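Local coordinates for protein DspB (Aggregatibacter actinomycetemcomitans, PDB 1YHT) that hydrolyses N-acetylhexosamine linkages as a family 20 glycoside hydrolase and disperses biofilms, probably by cutting the N-acetylglucosamine polysaccharide of their matrix, at residues Glu114-Asn119 with Arg214-Gly219; Ser162-Val167 with Phe178-Asp183; Glu166-Phe171 with Lys209-Arg214. All coordinates share one frame; numbering follows the deposited sequence.

Contact 1 (Glu114-Asn119 with Arg214-Gly219)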
# COMPACT_ATOMS: atom_id res chain seq x y z
N GLU A 114 -3.95 3.70 -2.19
CA GLU A 114 -4.23 2.29 -1.94
C GLU A 114 -5.46 2.16 -1.10
O GLU A 114 -5.47 2.52 0.09
CB GLU A 114 -3.06 1.52 -1.25
CG GLU A 114 -3.35 0.02 -1.14
CD GLU A 114 -2.34 -0.81 -0.37
OE1 GLU A 114 -1.22 -0.35 -0.08
OE2 GLU A 114 -2.73 -1.97 -0.02
N LEU A 115 -6.50 1.57 -1.71
CA LEU A 115 -7.70 1.21 -1.00
C LEU A 115 -7.66 -0.31 -0.86
O LEU A 115 -8.00 -1.01 -1.78
CB LEU A 115 -8.94 1.69 -1.79
CG LEU A 115 -10.28 1.65 -1.07
CD1 LEU A 115 -10.32 2.67 0.05
CD2 LEU A 115 -11.43 1.86 -2.06
N ASP A 116 -7.18 -0.78 0.28
CA ASP A 116 -6.87 -2.19 0.44
C ASP A 116 -8.19 -2.99 0.65
O ASP A 116 -9.15 -2.51 1.27
CB ASP A 116 -5.88 -2.41 1.60
CG ASP A 116 -5.15 -3.74 1.51
OD1 ASP A 116 -5.58 -4.63 0.73
OD2 ASP A 116 -4.15 -3.89 2.28
N SER A 117 -8.19 -4.16 0.06
CA SER A 117 -9.28 -5.14 0.15
C SER A 117 -8.74 -6.43 -0.44
O SER A 117 -7.72 -6.43 -1.16
CB SER A 117 -10.54 -4.66 -0.55
OG SER A 117 -10.56 -4.95 -1.94
N PRO A 118 -9.42 -7.57 -0.14
CA PRO A 118 -10.61 -7.74 0.68
C PRO A 118 -10.39 -7.72 2.18
O PRO A 118 -11.38 -7.64 2.92
CB PRO A 118 -11.12 -9.15 0.29
CG PRO A 118 -9.97 -9.85 -0.17
CD PRO A 118 -8.99 -8.84 -0.74
N ASN A 119 -9.15 -7.85 2.63
CA ASN A 119 -8.81 -7.76 4.07
C ASN A 119 -8.31 -6.31 4.35
O ASN A 119 -8.50 -5.43 3.51
CB ASN A 119 -7.82 -8.89 4.42
CG ASN A 119 -7.98 -9.43 5.87
OD1 ASN A 119 -8.38 -10.62 6.11
ND2 ASN A 119 -7.64 -8.59 6.84
N ARG A 214 -2.36 -1.28 -9.55
CA ARG A 214 -1.31 -1.89 -8.76
C ARG A 214 -1.94 -2.85 -7.75
O ARG A 214 -3.06 -2.64 -7.24
CB ARG A 214 -0.41 -0.83 -8.10
CG ARG A 214 0.43 -0.06 -9.09
CD ARG A 214 1.91 -0.51 -9.14
NE ARG A 214 2.58 0.10 -10.29
CZ ARG A 214 3.29 1.24 -10.29
NH1 ARG A 214 3.53 1.91 -9.16
NH2 ARG A 214 3.77 1.71 -11.45
N MET A 215 -1.21 -3.92 -7.46
CA MET A 215 -1.68 -4.96 -6.57
C MET A 215 -0.56 -5.72 -5.88
O MET A 215 0.45 -5.99 -6.51
CB MET A 215 -2.53 -5.95 -7.39
CG MET A 215 -3.31 -6.86 -6.55
SD MET A 215 -4.32 -7.98 -7.60
CE MET A 215 -3.04 -9.08 -8.09
N TRP A 216 -0.75 -6.09 -4.60
CA TRP A 216 0.19 -6.91 -3.84
C TRP A 216 0.26 -8.32 -4.48
O TRP A 216 -0.71 -8.75 -5.13
CB TRP A 216 -0.21 -6.99 -2.35
CG TRP A 216 -0.17 -5.69 -1.59
CD1 TRP A 216 -1.23 -5.04 -1.01
CD2 TRP A 216 0.98 -4.88 -1.32
NE1 TRP A 216 -0.80 -3.88 -0.39
CE2 TRP A 216 0.55 -3.76 -0.57
CE3 TRP A 216 2.35 -5.04 -1.57
CZ2 TRP A 216 1.43 -2.78 -0.11
CZ3 TRP A 216 3.21 -4.09 -1.12
CH2 TRP A 216 2.75 -2.95 -0.39
N ASN A 217 1.38 -9.03 -4.34
CA ASN A 217 1.52 -10.35 -5.03
C ASN A 217 0.82 -11.56 -4.39
O ASN A 217 0.84 -12.62 -4.96
CB ASN A 217 2.98 -10.72 -5.24
CG ASN A 217 3.70 -10.96 -3.95
OD1 ASN A 217 4.01 -10.02 -3.23
ND2 ASN A 217 3.96 -12.23 -3.63
N ASP A 218 0.20 -11.38 -3.23
CA ASP A 218 -0.17 -12.49 -2.38
C ASP A 218 -1.09 -13.52 -3.07
O ASP A 218 -0.98 -14.73 -2.82
CB ASP A 218 -0.88 -12.03 -1.11
CG ASP A 218 -0.11 -11.02 -0.31
OD1 ASP A 218 -0.09 -11.15 0.92
OD2 ASP A 218 0.43 -10.07 -0.93
N GLY A 219 -2.00 -13.02 -3.92
CA GLY A 219 -3.00 -13.86 -4.56
C GLY A 219 -2.59 -14.44 -5.87
O GLY A 219 -3.38 -15.05 -6.54

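Contact 2 (Ser162-Val167 with Phe178-Asp183)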
# COMPACT_ATOMS: atom_id res chain seq x y z
N SER A 162 -17.93 2.23 -5.82
CA SER A 162 -18.39 3.57 -5.42
C SER A 162 -17.34 4.31 -4.56
O SER A 162 -17.14 5.48 -4.77
CB SER A 162 -19.76 3.53 -4.74
OG SER A 162 -19.63 3.11 -3.40
N LEU A 163 -16.65 3.61 -3.64
CA LEU A 163 -15.60 4.21 -2.81
C LEU A 163 -14.34 4.46 -3.67
O LEU A 163 -13.72 5.54 -3.62
CB LEU A 163 -15.26 3.32 -1.61
CG LEU A 163 -14.30 3.85 -0.55
CD1 LEU A 163 -14.77 5.25 0.03
CD2 LEU A 163 -14.16 2.79 0.56
N MET A 164 -14.02 3.51 -4.53
CA MET A 164 -12.91 3.75 -5.48
C MET A 164 -13.14 5.01 -6.32
O MET A 164 -12.21 5.81 -6.48
CB MET A 164 -12.70 2.56 -6.40
CG MET A 164 -12.22 1.30 -5.68
SD MET A 164 -12.36 -0.18 -6.76
CE MET A 164 -11.08 0.16 -7.97
N SER A 165 -14.36 5.21 -6.81
CA SER A 165 -14.68 6.43 -7.59
C SER A 165 -14.43 7.73 -6.82
O SER A 165 -13.93 8.73 -7.37
CB SER A 165 -16.14 6.38 -8.05
OG SER A 165 -16.31 5.31 -8.98
N GLU A 166 -14.82 7.74 -5.54
CA GLU A 166 -14.56 8.87 -4.67
C GLU A 166 -13.06 9.12 -4.48
O GLU A 166 -12.57 10.26 -4.57
CB GLU A 166 -15.22 8.62 -3.33
CG GLU A 166 -15.05 9.81 -2.39
CD GLU A 166 -15.72 9.61 -1.05
OE1 GLU A 166 -15.07 9.06 -0.15
OE2 GLU A 166 -16.87 10.05 -0.92
N VAL A 167 -12.31 8.05 -4.22
CA VAL A 167 -10.84 8.14 -4.04
C VAL A 167 -10.16 8.64 -5.32
O VAL A 167 -9.31 9.55 -5.29
CB VAL A 167 -10.27 6.82 -3.54
CG1 VAL A 167 -8.76 6.84 -3.60
CG2 VAL A 167 -10.74 6.53 -2.12
N PHE A 178 -3.78 3.13 -9.44
CA PHE A 178 -4.55 2.96 -8.20
C PHE A 178 -4.23 1.58 -7.67
O PHE A 178 -4.31 0.60 -8.40
CB PHE A 178 -6.05 3.12 -8.56
CG PHE A 178 -6.99 3.12 -7.40
CD1 PHE A 178 -7.73 4.26 -7.09
CD2 PHE A 178 -7.22 1.99 -6.71
CE1 PHE A 178 -8.66 4.26 -6.05
CE2 PHE A 178 -8.16 1.96 -5.65
CZ PHE A 178 -8.87 3.12 -5.32
N HIS A 179 -3.91 1.52 -6.37
CA HIS A 179 -3.49 0.28 -5.76
C HIS A 179 -4.71 -0.36 -5.08
O HIS A 179 -5.30 0.24 -4.17
CB HIS A 179 -2.32 0.53 -4.82
CG HIS A 179 -1.52 -0.70 -4.48
ND1 HIS A 179 -2.08 -1.81 -3.87
CD2 HIS A 179 -0.22 -0.99 -4.68
CE1 HIS A 179 -1.14 -2.72 -3.68
NE2 HIS A 179 0.01 -2.24 -4.13
N ILE A 180 -5.06 -1.56 -5.54
CA ILE A 180 -6.21 -2.29 -5.03
C ILE A 180 -5.92 -3.26 -3.86
O ILE A 180 -6.82 -4.02 -3.40
CB ILE A 180 -6.98 -3.05 -6.18
CG1 ILE A 180 -6.14 -4.19 -6.76
CG2 ILE A 180 -7.46 -2.02 -7.24
CD1 ILE A 180 -6.85 -5.10 -7.69
N GLY A 181 -4.73 -3.17 -3.32
CA GLY A 181 -4.35 -3.98 -2.19
C GLY A 181 -4.15 -5.42 -2.58
O GLY A 181 -3.33 -5.71 -3.49
N GLY A 182 -4.91 -6.31 -1.91
CA GLY A 182 -4.84 -7.74 -2.18
C GLY A 182 -3.79 -8.51 -1.38
O GLY A 182 -3.33 -9.58 -1.81
N ASP A 183 -3.44 -7.99 -0.21
CA ASP A 183 -2.53 -8.68 0.71
C ASP A 183 -3.24 -9.36 1.85
O ASP A 183 -4.26 -8.87 2.36
CB ASP A 183 -1.46 -7.74 1.27
CG ASP A 183 -2.07 -6.57 2.09
OD1 ASP A 183 -3.14 -6.07 1.70
OD2 ASP A 183 -1.46 -6.16 3.11

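Contact 3 (Glu166-Phe171 with Lys209-Arg214)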
# COMPACT_ATOMS: atom_id res chain seq x y z
N GLU A 166 -14.82 7.74 -5.54
CA GLU A 166 -14.56 8.87 -4.67
C GLU A 166 -13.06 9.12 -4.48
O GLU A 166 -12.57 10.26 -4.57
CB GLU A 166 -15.22 8.62 -3.33
CG GLU A 166 -15.05 9.81 -2.39
CD GLU A 166 -15.72 9.61 -1.05
OE1 GLU A 166 -15.07 9.06 -0.15
OE2 GLU A 166 -16.87 10.05 -0.92
N VAL A 167 -12.31 8.05 -4.22
CA VAL A 167 -10.84 8.14 -4.04
C VAL A 167 -10.16 8.64 -5.32
O VAL A 167 -9.31 9.55 -5.29
CB VAL A 167 -10.27 6.82 -3.54
CG1 VAL A 167 -8.76 6.84 -3.60
CG2 VAL A 167 -10.74 6.53 -2.12
N ILE A 168 -10.62 8.14 -6.45
CA ILE A 168 -10.15 8.62 -7.75
C ILE A 168 -10.42 10.11 -7.93
O ILE A 168 -9.53 10.87 -8.33
CB ILE A 168 -10.79 7.77 -8.88
CG1 ILE A 168 -10.22 6.39 -8.83
CG2 ILE A 168 -10.53 8.39 -10.28
CD1 ILE A 168 -10.89 5.39 -9.70
N ASP A 169 -11.63 10.55 -7.61
CA ASP A 169 -11.98 11.97 -7.67
C ASP A 169 -11.12 12.86 -6.76
O ASP A 169 -10.71 13.97 -7.15
CB ASP A 169 -13.44 12.20 -7.28
CG ASP A 169 -14.41 11.73 -8.36
OD1 ASP A 169 -13.99 11.46 -9.49
OD2 ASP A 169 -15.60 11.68 -8.06
N ILE A 170 -10.85 12.38 -5.56
CA ILE A 170 -9.98 13.09 -4.60
C ILE A 170 -8.54 13.30 -5.12
O ILE A 170 -8.03 14.40 -5.07
CB ILE A 170 -9.95 12.34 -3.26
CG1 ILE A 170 -11.30 12.42 -2.54
CG2 ILE A 170 -8.89 12.91 -2.31
CD1 ILE A 170 -11.40 11.40 -1.32
N PHE A 171 -7.90 12.24 -5.62
CA PHE A 171 -6.51 12.34 -6.10
C PHE A 171 -6.43 12.96 -7.50
O PHE A 171 -5.41 13.57 -7.86
CB PHE A 171 -5.81 10.97 -6.01
CG PHE A 171 -5.53 10.57 -4.60
CD1 PHE A 171 -4.29 10.87 -4.01
CD2 PHE A 171 -6.52 10.03 -3.80
CE1 PHE A 171 -4.04 10.58 -2.67
CE2 PHE A 171 -6.29 9.75 -2.44
CZ PHE A 171 -5.07 10.00 -1.88
N LYS A 209 -11.74 4.19 -16.12
CA LYS A 209 -11.43 5.48 -15.52
C LYS A 209 -10.08 6.08 -15.94
O LYS A 209 -9.71 7.12 -15.40
CB LYS A 209 -11.36 5.31 -14.00
CG LYS A 209 -12.62 4.80 -13.29
CD LYS A 209 -13.60 5.88 -13.16
CE LYS A 209 -14.78 5.51 -12.24
NZ LYS A 209 -15.38 6.79 -11.78
N GLY A 210 -9.33 5.42 -16.82
CA GLY A 210 -8.06 5.92 -17.31
C GLY A 210 -6.92 5.66 -16.32
O GLY A 210 -5.91 6.34 -16.36
N LEU A 211 -7.11 4.69 -15.42
CA LEU A 211 -6.11 4.32 -14.45
C LEU A 211 -5.60 2.87 -14.60
O LEU A 211 -6.37 1.94 -14.81
CB LEU A 211 -6.63 4.52 -13.02
CG LEU A 211 -6.95 5.96 -12.64
CD1 LEU A 211 -7.83 6.02 -11.42
CD2 LEU A 211 -5.65 6.75 -12.42
N LYS A 212 -4.30 2.72 -14.41
CA LYS A 212 -3.66 1.43 -14.25
C LYS A 212 -3.81 0.94 -12.81
O LYS A 212 -4.05 1.72 -11.88
CB LYS A 212 -2.19 1.51 -14.63
CG LYS A 212 -2.00 1.79 -16.10
CD LYS A 212 -0.61 2.36 -16.28
CE LYS A 212 -0.24 2.57 -17.67
NZ LYS A 212 1.07 3.28 -17.72
N THR A 213 -3.71 -0.37 -12.66
CA THR A 213 -3.90 -1.05 -11.39
C THR A 213 -2.56 -1.53 -10.83
O THR A 213 -1.73 -2.11 -11.54
CB THR A 213 -4.85 -2.29 -11.63
OG1 THR A 213 -6.08 -1.87 -12.25
CG2 THR A 213 -5.13 -3.06 -10.35
N ARG A 214 -2.36 -1.28 -9.55
CA ARG A 214 -1.31 -1.89 -8.76
C ARG A 214 -1.94 -2.85 -7.75
O ARG A 214 -3.06 -2.64 -7.24
CB ARG A 214 -0.41 -0.83 -8.10
CG ARG A 214 0.43 -0.06 -9.09
CD ARG A 214 1.91 -0.51 -9.14
NE ARG A 214 2.58 0.10 -10.29
CZ ARG A 214 3.29 1.24 -10.29
NH1 ARG A 214 3.53 1.91 -9.16
NH2 ARG A 214 3.77 1.71 -11.45
O HOH W 1 -14.19 8.44 -10.41

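Contact 1 (Glu114-Asn119 with Arg214-Gly219)
Glu114 and Trp216 meet between two strands of the parallel barrel that are not direct neighbours: the nearest CA atoms, Glu114 CA and Arg214 CA, are 8.5 Å apart, with strand 177-181 lying between them in the sheet. The contact is therefore bridged by side chains. Glu114 stretches its chain fully, with CG anti to the backbone N (chi1 -174°), and this carries the carboxylate across to the indole. There Trp216 NE1 donates to Glu114 OE2 at 2.7 Å, with an N-H...O angle of 146°. The bond is short but bent: the indole nitrogen lies above the carboxylate plane, and OE2 is tilted slightly from the ring plane. The two planes stand 60° apart. The other oxygen, OE1, lies alongside the same border of the indole, 3.6 Å from Trp216 CZ2, and accepts hydrogen bonds from His53 ND1 and His51 NE2. Both oxygens of this buried carboxylate are thus engaged, which should fix its rotation and help place the indole. Asp116 OD2 comes obliquely toward Trp216 NE1 but stops 4.3 Å away, while its OD1 is bonded to Gly182 N. An acetic acid molecule, probably from the crystallisation liquor, lies about 3 Å from the Trp216 side chain, consistent with the indole lining a pocket at the C-terminal ends of the barrel strands, where TIM-barrel hydrolases place their active sites. Around this bond, His179 of strand 177-181 meets the indole, Trp237 meets it from the loop after strand 233-236, and helix 154-171 packs against Leu115.

Contact 2 (Ser162-Val167 with Phe178-Asp183)
Met164 and Val167 of helix 154-171 rest on Phe178 of strand 177-181, the helix-on-strand packing of a TIM-barrel beta-alpha-beta unit: the helix lies between strand 110-117 and its parallel neighbour 177-181 in the chain. The short segments agree with this, since helix 162-167 and strand 178-181 run nearly antiparallel (147°) with their axes 10.9 Å apart, a separation filled by apolar side chains. Met164 can be followed outward. Its CB already faces the far end of the ring, 4.0 Å from Phe178 CZ. Its CG comes nearer, 3.8 Å from Phe178 CZ, and also borders CE2. SD carries the chain past the ring, and a turn at chi3 (70°) brings the terminal methyl back to it, with Met164 CE 4.1 Å from Phe178 CE2. The same CE reaches the strand a second time, 4.3 Å from Ile180 CG2. Val167, one helical turn on, touches the ring with one methyl, its CG1 lying 3.6 Å from Phe178 CE1; this branch is anti to the backbone N (chi1 170°). Neither residue lies squarely over a face or at an edge of Phe178, whose outer half is wedged between the two. Leu206 of helix 192-208 also packs on Met164, Phe178 and Ile180, and Pro113 of strand 110-117 touches Val167 and Phe178. Beyond the packing, the strand runs into Gly181-Gly182-Asp183, part of the His-x-Gly-Gly-Asp-Glu sequence of family 20, whose adjacent Asp and Glu serve catalysis in relatives. His179 NE2 is bonded to Thr235 OG1, and Gly181 N donates to His179 ND1 at 3.0 Å in the plane of the imidazole.

Contact 3 (Glu166-Phe171 with Lys209-Arg214)
Ile168 of helix 154-171 and Leu211, just ahead of strand 212-216, reach toward each other tip to tip. A single methyl does the touching on the leucine side: Leu211 CD1 lies 3.5 Å from Ile168 CG1 and 3.6 Å from Ile168 CD1, with the CG2 branch at 3.8 Å from it, so three carbons of the isoleucine lie against it. Ile168 CG1 is anti to its own carbonyl carbon (chi1 -69°), which directs the longer branch at Leu211. Lys209 crosses the isoleucine obliquely, and its aliphatic part makes the apolar contact, Lys209 CG standing 4.0 Å from Ile168 CD1. A bend at chi2 (-77°) then swings the lysine chain past the helix toward the polar side of the contact. There Asp169 OD1 and Lys209 NZ are 5.4 Å apart, too far for a direct salt bridge. They may be linked through a water that donates to Asp169 OD1 at 3.2 Å, but it sits implausibly close to Lys209 NZ, so that link is doubtful; Lys209 NZ also has a weak hydrogen bond to Ser165 OG. Gly210, with positive phi, closes helix 192-208 in a Schellman motif and turns the chain toward its strand. The contact thus lies at the barrel surface, joining helix 154-171 to the turn between helix 192-208 and strand 212-216, with Leu206 of the latter helix packed against both Ile168 and Leu211.

Overall arrangement
The three contacts pass from the barrel's interior to its surface. Contact 1 is buried and polar, and contact 2 is buried and apolar; contact 3 is a surface contact in which apolar packing is edged by a possible water link. Strand 177-181 ties them together: Trp216 N of contact 1 probably bonds to Gly181 O of contact 2, and Phe178 N and Ile180 N probably bond to Lys212 O and Arg214 O of contact 3. Contacts 2 and 3 use successive turns of helix 154-171, while contacts 1 and 3 share strand 212-216. The carboxylates of Asp116 and Asp183 come close where contacts 1 and 2 meet at the pocket end.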